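PDB 2H0A: transcriptional regulator from Thermus thermophilus, which probably acts as a CcpA-like transcriptional repressor, its periplasmic-binding-protein-like region presumably responding to an effector. Local coordinates for residues A[172-177]-A[182-187]; A[162-167]-A[195-200]; A[116-121]-A[139-144]; A[103-108]-A[227-232]; A[83-88]-A[234-239]. All coordinates share one frame; numbering follows the deposited sequence.

Interaction 1 (A[172-177]-A[182-187]); sequences RHFLEK and LNVFAG
Leu175 and Leu182 mark the closest approach of the two backbones, with their CA atoms 8.6 Å apart, a separation that leaves side chains to bridge helix and strand. The end of helix 164-175 passes through a short connection into strand 182-185, completing a beta-alpha-beta crossover: the chain leaves parallel strand 157-160, climbs the helix over one face of the sheet, and re-enters beyond strand 116-121. Such crossovers build the alpha/beta lobes of the periplasmic-binding-protein fold. Leu182 and Val184, two residues apart on the strand, both point toward the helix, and Phe174 points back at them. Its CB rests on Leu182 CD1 at 4.0 Å. The ring reaches farther along the strand because CG is turned beside the backbone N (chi1 -53°), which brings the CD2–CE2 side of the phenyl group obliquely against Val184. At the outer end, Leu175 and Leu182 cross at about a right angle and meet through their CD2 methyls, 4.1 Å apart. The interface is entirely apolar. Around it, Phe117 brings its ring against that of Phe174, and Ile119 touches both Phe174 and Val184, so strand 116-121 closes the same hydrophobic layer. Both methyls of Val184 lie against one bond of the phenyl group: CG1 is 3.8 Å from Phe174 CE2, while CG2 is 3.9 Å from Phe174 CD2.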
# COMPACT_ATOMS: atom_id res chain seq x y z
N ARG A 172 -5.91 17.68 -9.51
CA ARG A 172 -7.19 17.81 -10.20
C ARG A 172 -8.13 18.65 -9.32
O ARG A 172 -8.92 19.46 -9.83
CB ARG A 172 -7.78 16.42 -10.44
CG ARG A 172 -8.01 16.07 -11.89
CD ARG A 172 -9.20 16.83 -12.46
NE ARG A 172 -9.57 16.34 -13.79
CZ ARG A 172 -10.59 16.82 -14.50
NH1 ARG A 172 -11.34 17.81 -14.03
NH2 ARG A 172 -10.85 16.30 -15.70
N HIS A 173 -8.03 18.44 -8.01
CA HIS A 173 -8.84 19.16 -7.04
C HIS A 173 -8.46 20.64 -7.01
O HIS A 173 -9.32 21.52 -7.07
CB HIS A 173 -8.65 18.56 -5.65
CG HIS A 173 -9.41 19.27 -4.58
ND1 HIS A 173 -10.78 19.18 -4.46
CD2 HIS A 173 -9.01 20.12 -3.61
CE1 HIS A 173 -11.19 19.95 -3.47
NE2 HIS A 173 -10.13 20.53 -2.93
N PHE A 174 -7.16 20.90 -6.92
CA PHE A 174 -6.66 22.26 -6.88
C PHE A 174 -6.97 23.03 -8.17
O PHE A 174 -7.23 24.24 -8.14
CB PHE A 174 -5.15 22.27 -6.68
CG PHE A 174 -4.68 21.48 -5.49
CD1 PHE A 174 -5.36 21.54 -4.27
CD2 PHE A 174 -3.49 20.76 -5.55
CE1 PHE A 174 -4.85 20.91 -3.14
CE2 PHE A 174 -2.97 20.12 -4.42
CZ PHE A 174 -3.65 20.20 -3.22
N LEU A 175 -6.94 22.34 -9.30
CA LEU A 175 -7.19 22.99 -10.58
C LEU A 175 -8.59 23.55 -10.75
O LEU A 175 -8.80 24.42 -11.59
CB LEU A 175 -6.88 22.03 -11.73
CG LEU A 175 -5.38 21.77 -11.91
CD1 LEU A 175 -5.17 20.67 -12.93
CD2 LEU A 175 -4.66 23.05 -12.33
N GLU A 176 -9.55 23.07 -9.96
CA GLU A 176 -10.89 23.62 -10.08
C GLU A 176 -11.05 24.82 -9.15
O GLU A 176 -12.05 25.54 -9.18
CB GLU A 176 -11.97 22.55 -9.84
CG GLU A 176 -11.65 21.48 -8.82
CD GLU A 176 -12.67 20.33 -8.82
OE1 GLU A 176 -12.91 19.73 -9.89
OE2 GLU A 176 -13.24 20.03 -7.74
N LYS A 177 -10.02 25.04 -8.34
CA LYS A 177 -9.98 26.16 -7.40
C LYS A 177 -9.09 27.29 -7.93
O LYS A 177 -9.21 28.44 -7.52
CB LYS A 177 -9.45 25.71 -6.03
CG LYS A 177 -10.43 24.92 -5.18
CD LYS A 177 -9.81 24.58 -3.82
CE LYS A 177 -10.72 23.69 -2.96
NZ LYS A 177 -11.88 24.40 -2.34
N LEU A 182 0.31 27.71 -10.15
CA LEU A 182 -0.05 27.39 -8.79
C LEU A 182 1.04 26.51 -8.18
O LEU A 182 1.74 25.77 -8.87
CB LEU A 182 -1.42 26.71 -8.71
CG LEU A 182 -1.63 25.33 -9.33
CD1 LEU A 182 -2.93 24.75 -8.82
CD2 LEU A 182 -1.66 25.46 -10.83
N ASN A 183 1.17 26.61 -6.86
CA ASN A 183 2.17 25.88 -6.13
C ASN A 183 1.57 24.79 -5.29
O ASN A 183 0.52 24.98 -4.67
CB ASN A 183 2.94 26.85 -5.26
CG ASN A 183 3.44 28.04 -6.04
OD1 ASN A 183 4.30 27.90 -6.91
ND2 ASN A 183 2.89 29.21 -5.76
N VAL A 184 2.24 23.65 -5.28
CA VAL A 184 1.79 22.49 -4.53
C VAL A 184 2.88 21.90 -3.63
O VAL A 184 4.01 21.68 -4.07
CB VAL A 184 1.31 21.36 -5.48
CG1 VAL A 184 0.87 20.14 -4.67
CG2 VAL A 184 0.18 21.86 -6.37
N PHE A 185 2.53 21.67 -2.37
CA PHE A 185 3.44 21.04 -1.43
C PHE A 185 2.88 19.63 -1.28
O PHE A 185 1.94 19.42 -0.52
CB PHE A 185 3.44 21.76 -0.08
CG PHE A 185 4.32 21.11 0.95
CD1 PHE A 185 5.49 20.44 0.57
CD2 PHE A 185 4.01 21.17 2.30
CE1 PHE A 185 6.33 19.84 1.51
CE2 PHE A 185 4.83 20.57 3.26
CZ PHE A 185 6.00 19.90 2.86
N ALA A 186 3.46 18.68 -2.01
CA ALA A 186 3.01 17.29 -1.98
C ALA A 186 3.02 16.68 -0.60
O ALA A 186 2.10 15.97 -0.23
CB ALA A 186 3.85 16.45 -2.92
N GLY A 187 4.07 16.95 0.16
CA GLY A 187 4.15 16.38 1.50
C GLY A 187 4.92 15.08 1.52
O GLY A 187 5.42 14.68 2.56

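Interaction 2 (A[162-167]-A[195-200]); sequences HSQEGG and VLEEAV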
# COMPACT_ATOMS: atom_id res chain seq x y z
N HIS A 162 -0.91 7.97 0.71
CA HIS A 162 0.47 8.09 0.25
C HIS A 162 0.67 7.31 -1.05
O HIS A 162 1.20 6.21 -1.06
CB HIS A 162 1.41 7.58 1.36
CG HIS A 162 2.86 7.62 0.99
ND1 HIS A 162 3.57 6.51 0.60
CD2 HIS A 162 3.75 8.65 0.97
CE1 HIS A 162 4.82 6.84 0.35
NE2 HIS A 162 4.96 8.14 0.57
N SER A 163 0.24 7.92 -2.15
CA SER A 163 0.36 7.30 -3.48
C SER A 163 0.40 8.36 -4.56
O SER A 163 0.13 9.54 -4.31
CB SER A 163 -0.83 6.38 -3.76
OG SER A 163 -2.03 7.12 -3.93
N GLN A 164 0.73 7.93 -5.77
CA GLN A 164 0.80 8.83 -6.90
C GLN A 164 -0.62 9.17 -7.31
O GLN A 164 -0.89 10.27 -7.81
CB GLN A 164 1.52 8.16 -8.06
CG GLN A 164 2.84 7.55 -7.69
CD GLN A 164 3.70 7.30 -8.91
OE1 GLN A 164 4.66 6.54 -8.86
NE2 GLN A 164 3.37 7.96 -10.03
N GLU A 165 -1.54 8.23 -7.11
CA GLU A 165 -2.93 8.44 -7.45
C GLU A 165 -3.50 9.56 -6.59
O GLU A 165 -4.28 10.38 -7.08
CB GLU A 165 -3.74 7.16 -7.25
CG GLU A 165 -3.37 6.03 -8.20
CD GLU A 165 -2.06 5.35 -7.84
OE1 GLU A 165 -1.92 4.91 -6.68
OE2 GLU A 165 -1.18 5.26 -8.72
N GLY A 166 -3.12 9.59 -5.32
CA GLY A 166 -3.59 10.64 -4.43
C GLY A 166 -3.13 12.00 -4.93
O GLY A 166 -3.90 12.97 -4.93
N GLY A 167 -1.87 12.08 -5.36
CA GLY A 167 -1.34 13.33 -5.87
C GLY A 167 -2.07 13.78 -7.12
O GLY A 167 -2.31 14.97 -7.31
N VAL A 195 1.39 14.38 -8.80
CA VAL A 195 1.07 15.77 -9.15
C VAL A 195 1.84 16.11 -10.40
O VAL A 195 1.33 16.77 -11.31
CB VAL A 195 1.51 16.76 -8.05
CG1 VAL A 195 1.06 18.15 -8.42
CG2 VAL A 195 0.93 16.34 -6.70
N LEU A 196 3.08 15.64 -10.43
CA LEU A 196 3.98 15.85 -11.55
C LEU A 196 3.43 15.15 -12.80
O LEU A 196 3.33 15.75 -13.86
CB LEU A 196 5.35 15.28 -11.19
CG LEU A 196 6.56 16.14 -11.52
CD1 LEU A 196 6.35 17.54 -11.00
CD2 LEU A 196 7.79 15.51 -10.89
N GLU A 197 3.07 13.88 -12.64
CA GLU A 197 2.52 13.06 -13.72
C GLU A 197 1.23 13.61 -14.30
O GLU A 197 1.10 13.73 -15.52
CB GLU A 197 2.26 11.64 -13.20
CG GLU A 197 1.69 10.69 -14.25
CD GLU A 197 0.96 9.52 -13.63
OE1 GLU A 197 1.60 8.71 -12.93
OE2 GLU A 197 -0.27 9.42 -13.84
N GLU A 198 0.27 13.92 -13.43
CA GLU A 198 -1.01 14.46 -13.87
C GLU A 198 -0.86 15.84 -14.50
O GLU A 198 -1.62 16.22 -15.38
CB GLU A 198 -1.99 14.55 -12.70
CG GLU A 198 -3.42 14.93 -13.11
CD GLU A 198 -4.15 13.81 -13.87
OE1 GLU A 198 -3.48 12.87 -14.34
OE2 GLU A 198 -5.39 13.89 -13.99
N ALA A 199 0.12 16.60 -14.04
CA ALA A 199 0.33 17.91 -14.62
C ALA A 199 0.71 17.69 -16.07
O ALA A 199 0.05 18.21 -16.97
CB ALA A 199 1.44 18.65 -13.88
N VAL A 200 1.77 16.90 -16.30
CA VAL A 200 2.27 16.61 -17.64
C VAL A 200 1.17 16.08 -18.56
O VAL A 200 1.09 16.46 -19.73
CB VAL A 200 3.40 15.58 -17.58
CG1 VAL A 200 3.86 15.23 -18.99
CG2 VAL A 200 4.55 16.13 -16.77
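Gly167 and Val195 form the tight part of this helix-to-helix contact. With no side chain on the glycine, helix 164-175 and helix 189-200 come together until the CA atoms of Gly167 and Val195 are 4.7 Å apart. The valine fills the join with a single branch: CG2 lies 3.6 Å from Gly167 O and 3.9 Å from Gly167 CA. It is placed there by a rotation that sets CG1 anti to the backbone N (chi1 -176°) and leaves CG2 beside that N. Ile119 and Val212, from the sheet beneath, also pack on Val195, so this side is buried. Beside it the contact opens out. Gln164 and Glu197, both partly exposed, extend their chains and cross at about a right angle, bringing the amide near the carboxylate with their planes 58° apart. Ser163 starts the first helix as its N-cap, its OG accepting from Gly166 N at 3.0 Å with an N-H...O angle of 155°. Arg168, next in the chain after Gly167, makes salt bridges through NE to Glu197 OE2 and Glu198 OE1, and Glu198 has a second partner in Arg201. The chemistry is thus divided between a buried glycine–valine junction, which allows the close spacing of the helices, and a polar side where arginines probably offset the mutual repulsion of the acidic groups.

Interaction 3 (A[116-121]-A[139-144]); sequences IFAIAV and AGFQEA
Phe141 gives up 58 Å² to this contact, about as much as Ala118 (28 Å²) and Ile116 (24 Å²) together, and the three carry the contact between residues 116-121 and 139-144. The nearest CA atoms, those of Ala118 and Phe141, stand 9.0 Å apart, and the phenylalanine spans that gap. Its CG is anti to the backbone N (chi1 -173°), which sends the ring out from the helix so that its far end meets the strand. Ile116 CG2 comes up at the ring edge, near the ring plane, 3.7 Å from Phe141 CZ. Next to it, Ala118 CB touches Phe141 CE2 at 3.8 Å, approaching obliquely. Both strand residues point toward the helix, and the small alanine leaves room for the ring to settle against the sheet. All the touching groups are buried and apolar. Beyond them the ring of Phe141 stacks with Phe185 of strand 182-185, meets Phe152 edge-to-face and packs on Ala105. Helix 133-147 and helix 99-109 therefore lie side by side on one face of this part of the sheet, while Phe117, pointing the other way from strand 116-121, joins Phe174 of helix 164-175 on the other.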
# COMPACT_ATOMS: atom_id res chain seq x y z
N ILE A 116 -0.90 28.87 -3.07
CA ILE A 116 -0.16 27.73 -2.57
C ILE A 116 -1.09 26.68 -1.95
O ILE A 116 -1.90 26.99 -1.07
CB ILE A 116 0.84 28.20 -1.51
CG1 ILE A 116 1.79 29.23 -2.13
CG2 ILE A 116 1.58 27.01 -0.93
CD1 ILE A 116 2.61 30.02 -1.13
N PHE A 117 -0.97 25.45 -2.44
CA PHE A 117 -1.79 24.34 -1.96
C PHE A 117 -0.87 23.33 -1.29
O PHE A 117 0.34 23.32 -1.52
CB PHE A 117 -2.52 23.64 -3.10
CG PHE A 117 -3.48 24.51 -3.85
CD1 PHE A 117 -3.04 25.32 -4.89
CD2 PHE A 117 -4.83 24.53 -3.51
CE1 PHE A 117 -3.93 26.12 -5.59
CE2 PHE A 117 -5.73 25.32 -4.21
CZ PHE A 117 -5.27 26.12 -5.25
N ALA A 118 -1.46 22.47 -0.47
CA ALA A 118 -0.71 21.45 0.23
C ALA A 118 -1.46 20.12 0.23
O ALA A 118 -2.70 20.09 0.22
CB ALA A 118 -0.43 21.90 1.65
N ILE A 119 -0.70 19.04 0.25
CA ILE A 119 -1.28 17.70 0.28
C ILE A 119 -0.86 17.06 1.59
O ILE A 119 0.33 17.01 1.93
CB ILE A 119 -0.78 16.83 -0.92
CG1 ILE A 119 -1.05 17.56 -2.24
CG2 ILE A 119 -1.51 15.49 -0.93
CD1 ILE A 119 -0.63 16.80 -3.46
N ALA A 120 -1.84 16.58 2.34
CA ALA A 120 -1.60 15.94 3.63
C ALA A 120 -1.89 14.44 3.53
O ALA A 120 -2.98 14.04 3.13
CB ALA A 120 -2.46 16.58 4.70
N VAL A 121 -0.91 13.63 3.90
CA VAL A 121 -1.07 12.19 3.85
C VAL A 121 -1.81 11.68 5.09
O VAL A 121 -1.43 11.97 6.22
CB VAL A 121 0.30 11.49 3.75
CG1 VAL A 121 0.11 9.98 3.68
CG2 VAL A 121 1.04 12.00 2.52
N ALA A 139 2.47 21.93 10.44
CA ALA A 139 2.50 23.02 11.41
C ALA A 139 3.57 24.04 11.06
O ALA A 139 3.34 25.25 11.16
CB ALA A 139 2.74 22.48 12.80
N GLY A 140 4.74 23.56 10.65
CA GLY A 140 5.83 24.45 10.28
C GLY A 140 5.51 25.13 8.96
O GLY A 140 5.88 26.28 8.72
N PHE A 141 4.80 24.40 8.11
CA PHE A 141 4.40 24.93 6.81
C PHE A 141 3.54 26.15 7.04
O PHE A 141 3.76 27.19 6.43
CB PHE A 141 3.61 23.88 6.04
CG PHE A 141 3.29 24.28 4.62
CD1 PHE A 141 4.32 24.47 3.69
CD2 PHE A 141 1.98 24.46 4.21
CE1 PHE A 141 4.03 24.83 2.37
CE2 PHE A 141 1.68 24.82 2.88
CZ PHE A 141 2.71 25.00 1.96
N GLN A 142 2.56 26.02 7.92
CA GLN A 142 1.67 27.13 8.22
C GLN A 142 2.37 28.29 8.90
O GLN A 142 2.08 29.45 8.62
CB GLN A 142 0.51 26.64 9.09
CG GLN A 142 -0.24 25.47 8.50
CD GLN A 142 -1.55 25.24 9.21
OE1 GLN A 142 -2.47 26.05 9.11
NE2 GLN A 142 -1.64 24.12 9.95
N GLU A 143 3.30 27.99 9.80
CA GLU A 143 4.03 29.03 10.50
C GLU A 143 4.88 29.85 9.53
O GLU A 143 4.89 31.07 9.59
CB GLU A 143 4.91 28.42 11.59
CG GLU A 143 4.13 27.71 12.70
CD GLU A 143 3.53 28.68 13.72
OE1 GLU A 143 2.77 29.60 13.32
OE2 GLU A 143 3.81 28.51 14.93
N ALA A 144 5.59 29.17 8.63
CA ALA A 144 6.43 29.87 7.68
C ALA A 144 5.60 30.72 6.73
O ALA A 144 5.96 31.86 6.43
CB ALA A 144 7.28 28.87 6.89

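Interaction 4 (A[103-108]-A[227-232]); sequences RLAGAY and STIAQP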
# COMPACT_ATOMS: atom_id res chain seq x y z
N ARG A 103 8.76 24.23 7.38
CA ARG A 103 9.04 25.66 7.30
C ARG A 103 9.91 25.95 6.10
O ARG A 103 9.71 26.94 5.41
CB ARG A 103 9.74 26.15 8.57
CG ARG A 103 8.89 26.06 9.82
CD ARG A 103 9.38 27.02 10.89
NE ARG A 103 10.71 26.66 11.37
CZ ARG A 103 10.96 25.77 12.33
NH1 ARG A 103 9.95 25.13 12.91
NH2 ARG A 103 12.21 25.52 12.70
N LEU A 104 10.88 25.08 5.84
CA LEU A 104 11.74 25.27 4.69
C LEU A 104 10.85 25.27 3.44
O LEU A 104 11.08 26.03 2.50
CB LEU A 104 12.79 24.16 4.61
CG LEU A 104 13.82 24.09 5.75
CD1 LEU A 104 14.69 22.84 5.60
CD2 LEU A 104 14.68 25.33 5.74
N ALA A 105 9.82 24.44 3.47
CA ALA A 105 8.88 24.33 2.36
C ALA A 105 8.00 25.58 2.24
O ALA A 105 7.83 26.13 1.15
CB ALA A 105 8.00 23.10 2.54
N GLY A 106 7.42 26.00 3.36
CA GLY A 106 6.56 27.17 3.35
C GLY A 106 7.27 28.44 2.91
O GLY A 106 6.82 29.13 1.99
N ALA A 107 8.39 28.74 3.57
CA ALA A 107 9.18 29.92 3.26
C ALA A 107 9.68 29.88 1.82
O ALA A 107 9.91 30.92 1.22
CB ALA A 107 10.37 30.02 4.20
N TYR A 108 9.84 28.68 1.28
CA TYR A 108 10.33 28.54 -0.08
C TYR A 108 9.25 28.81 -1.11
O TYR A 108 9.44 29.60 -2.04
CB TYR A 108 10.91 27.15 -0.30
CG TYR A 108 11.42 26.94 -1.71
CD1 TYR A 108 12.49 27.68 -2.20
CD2 TYR A 108 10.82 26.00 -2.56
CE1 TYR A 108 12.97 27.49 -3.49
CE2 TYR A 108 11.29 25.80 -3.86
CZ TYR A 108 12.37 26.56 -4.32
OH TYR A 108 12.85 26.39 -5.60
N SER A 227 11.71 18.89 -7.04
CA SER A 227 12.35 19.64 -5.97
C SER A 227 11.76 19.00 -4.73
O SER A 227 10.62 18.54 -4.76
CB SER A 227 11.98 21.13 -6.00
OG SER A 227 12.31 21.72 -7.24
N THR A 228 12.50 18.97 -3.63
CA THR A 228 11.95 18.36 -2.44
C THR A 228 12.69 18.77 -1.18
O THR A 228 13.74 19.38 -1.24
CB THR A 228 11.96 16.80 -2.57
OG1 THR A 228 11.42 16.20 -1.39
CG2 THR A 228 13.37 16.28 -2.80
N ILE A 229 12.09 18.46 -0.03
CA ILE A 229 12.70 18.71 1.27
C ILE A 229 13.31 17.34 1.56
O ILE A 229 12.61 16.41 1.97
CB ILE A 229 11.63 19.03 2.35
CG1 ILE A 229 10.83 20.27 1.95
CG2 ILE A 229 12.30 19.25 3.71
CD1 ILE A 229 11.67 21.50 1.84
N ALA A 230 14.62 17.23 1.35
CA ALA A 230 15.32 15.96 1.55
C ALA A 230 15.66 15.52 2.97
O ALA A 230 16.19 16.30 3.76
CB ALA A 230 16.59 15.94 0.69
N GLN A 231 15.34 14.27 3.27
CA GLN A 231 15.63 13.65 4.55
C GLN A 231 16.85 12.75 4.38
O GLN A 231 16.98 12.07 3.37
CB GLN A 231 14.49 12.75 5.01
CG GLN A 231 13.18 13.41 5.32
CD GLN A 231 12.24 12.43 6.01
OE1 GLN A 231 12.45 12.05 7.16
NE2 GLN A 231 11.20 12.00 5.30
N PRO A 232 17.77 12.74 5.37
CA PRO A 232 18.98 11.90 5.32
C PRO A 232 18.65 10.56 5.95
O PRO A 232 19.22 10.18 6.97
CB PRO A 232 19.97 12.70 6.17
CG PRO A 232 19.05 13.28 7.24
CD PRO A 232 17.85 13.74 6.46
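Ile229 carries this contact, reaching from strand 227-230 to helix 99-109 with the CG1–CD1 arm of its side chain. Two bends shape that arm. The first sets CG1 beside the backbone N and anti to the carbonyl carbon (chi1 -60°); the second, chi2 of -62°, folds CD1 over so that the methyl settles on the helix between Leu104 and Ala105. There CD1 is 4.0 Å from Leu104 CB and 3.8 Å from Ala105 N, so it touches backbone as well as side chain. Farther back along the arm, Ile229 CG1 meets Ala105 CB at 4.0 Å. Leu104 touches through its CB, the start of its side chain. Small Ala105 lets the strand lie near: the CA atoms of Ala105 and Ile229 are 6.9 Å apart. In the two-lobed fold of periplasmic-binding-protein-like regulators, helix 99-109 covers the sheet of the lobe to which strands 210-215 and 116-121 belong. Just past strand 227-230 the chain crosses to the other lobe, Pro232 standing at the N-cap of helix 233-248. Leu213 and Phe215 of the adjoining strand pack on Ala105 and Ile229 respectively. Toward the other end of the helix segment, Tyr108 meets Phe112 edge-to-face, and its OH makes a weak hydrogen bond to Glu266 OE1.

Interaction 5 (A[83-88]-A[234-239]); sequences LVDAQN and EAMGAR
The peptide group joining Met236 to Gly237 turns one face to Val84, whose CG2 methyl stands almost directly above the carbonyl oxygen, 3.6 Å from Met236 O and 4.0 Å from Met236 C. A second flat group, the carboxylate of Asp85, is approached at one oxygen: OD1 lies 4.3 Å from Met236 CE. The other oxygen, OD2, is hydrogen-bonded to Ser63 OG, which helps fix the rotation of the acid. Val84 reaches the helix because its CG2 is anti to the backbone N, an orientation that puts CG1 (chi1 60°) between N and carbonyl carbon. Met236 answers with a side chain extended through SD (chi2 177°) and then bent at its end (chi3 63°), which carries CE past the valine and to 4.3 Å from Asp85 CA. Val84, the last strand residue, thus meets helix backbone, and Asp85, the first of the loop, meets the thioether methyl. The backbones come closest at Val84 and Gly237, whose CA atoms are 6.9 Å apart. Val94 and Phe260 also pack on Met236, while Leu17 of helix 12-25 touches Val84. Helices 12-25 and 233-248 share this face of the parallel sheet, and Asp85 follows directly on the C-terminal end of strand 81-84, an inner strand of the sheet. That is the layout of a lobe in the periplasmic-binding-protein fold, where the C-terminal ends of the strands face the cleft between the lobes.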
# COMPACT_ATOMS: atom_id res chain seq x y z
N LEU A 83 15.38 3.44 18.97
CA LEU A 83 14.33 3.92 18.07
C LEU A 83 14.89 4.82 16.99
O LEU A 83 15.80 5.60 17.23
CB LEU A 83 13.28 4.71 18.85
CG LEU A 83 12.35 4.01 19.82
CD1 LEU A 83 11.51 5.04 20.54
CD2 LEU A 83 11.45 3.04 19.06
N VAL A 84 14.33 4.72 15.79
CA VAL A 84 14.75 5.56 14.68
C VAL A 84 13.50 6.11 14.03
O VAL A 84 12.54 5.38 13.79
CB VAL A 84 15.60 4.78 13.64
CG1 VAL A 84 14.80 3.64 13.06
CG2 VAL A 84 16.06 5.74 12.54
N ASP A 85 13.52 7.41 13.73
CA ASP A 85 12.39 8.10 13.13
C ASP A 85 11.29 8.19 14.18
O ASP A 85 10.12 8.37 13.86
CB ASP A 85 11.87 7.34 11.91
CG ASP A 85 10.77 8.09 11.20
OD1 ASP A 85 11.05 9.15 10.61
OD2 ASP A 85 9.61 7.62 11.24
N ALA A 86 11.69 8.05 15.44
CA ALA A 86 10.77 8.11 16.57
C ALA A 86 11.51 8.66 17.78
O ALA A 86 12.74 8.72 17.78
CB ALA A 86 10.22 6.72 16.88
N GLN A 87 10.77 9.07 18.80
CA GLN A 87 11.36 9.61 20.02
C GLN A 87 10.76 8.95 21.24
O GLN A 87 9.57 8.64 21.27
CB GLN A 87 11.14 11.11 20.13
CG GLN A 87 11.80 11.93 19.07
CD GLN A 87 11.65 13.41 19.35
OE1 GLN A 87 12.11 13.90 20.38
NE2 GLN A 87 10.99 14.13 18.44
N ASN A 88 11.57 8.76 22.27
CA ASN A 88 11.11 8.16 23.50
C ASN A 88 12.09 8.49 24.62
O ASN A 88 13.30 8.39 24.45
CB ASN A 88 11.00 6.64 23.32
CG ASN A 88 10.26 5.97 24.45
OD1 ASN A 88 9.10 6.28 24.70
ND2 ASN A 88 10.92 5.06 25.15
N GLU A 234 19.22 7.31 5.13
CA GLU A 234 20.25 6.30 5.31
C GLU A 234 21.09 6.66 6.53
O GLU A 234 21.30 5.82 7.41
CB GLU A 234 21.15 6.22 4.07
CG GLU A 234 20.40 5.89 2.79
CD GLU A 234 19.78 7.12 2.14
OE1 GLU A 234 19.26 7.99 2.87
OE2 GLU A 234 19.79 7.20 0.89
N ALA A 235 21.53 7.91 6.60
CA ALA A 235 22.34 8.39 7.72
C ALA A 235 21.58 8.21 9.04
O ALA A 235 22.18 7.95 10.09
CB ALA A 235 22.70 9.87 7.52
N MET A 236 20.25 8.34 8.97
CA MET A 236 19.40 8.17 10.14
C MET A 236 19.44 6.70 10.58
O MET A 236 19.48 6.40 11.76
CB MET A 236 17.96 8.60 9.84
CG MET A 236 17.77 10.11 9.66
SD MET A 236 16.08 10.60 9.22
CE MET A 236 15.25 10.06 10.67
N GLY A 237 19.44 5.80 9.60
CA GLY A 237 19.50 4.37 9.89
C GLY A 237 20.89 4.02 10.39
O GLY A 237 21.04 3.32 11.40
N ALA A 238 21.90 4.51 9.69
CA ALA A 238 23.30 4.29 10.08
C ALA A 238 23.55 4.78 11.50
O ALA A 238 24.22 4.11 12.28
CB ALA A 238 24.24 5.01 9.11
N ARG A 239 23.02 5.95 11.85
CA ARG A 239 23.20 6.47 13.20
C ARG A 239 22.49 5.57 14.19
O ARG A 239 23.00 5.28 15.27
CB ARG A 239 22.66 7.90 13.31
CG ARG A 239 22.71 8.48 14.72
CD ARG A 239 24.12 8.39 15.33
NE ARG A 239 25.12 9.04 14.49
CZ ARG A 239 26.42 9.03 14.72
NH1 ARG A 239 26.90 8.39 15.78
NH2 ARG A 239 27.25 9.63 13.88

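Interactions 1 to 4 belong to one lobe and interaction 5 to the other, its centre about 32 Å from that of interaction 1. Interactions 1 and 3 bury opposite faces of the same sheet, through neighbouring strands 182-185 and 116-121, and both rely on a phenylalanine sent from a helix. Interaction 4 extends the layer of interaction 3, since Phe141 packs against helix 99-109. Interaction 2 shares helix 164-175 with interaction 1 but joins two helices, and it alone has a polar, partly exposed side. Interaction 5 is buried too, yet mixes a methyl on a peptide face with a methionine near a carboxylate; its helix segment 234-239 follows strand 227-230 of interaction 4, past the crossing between lobes.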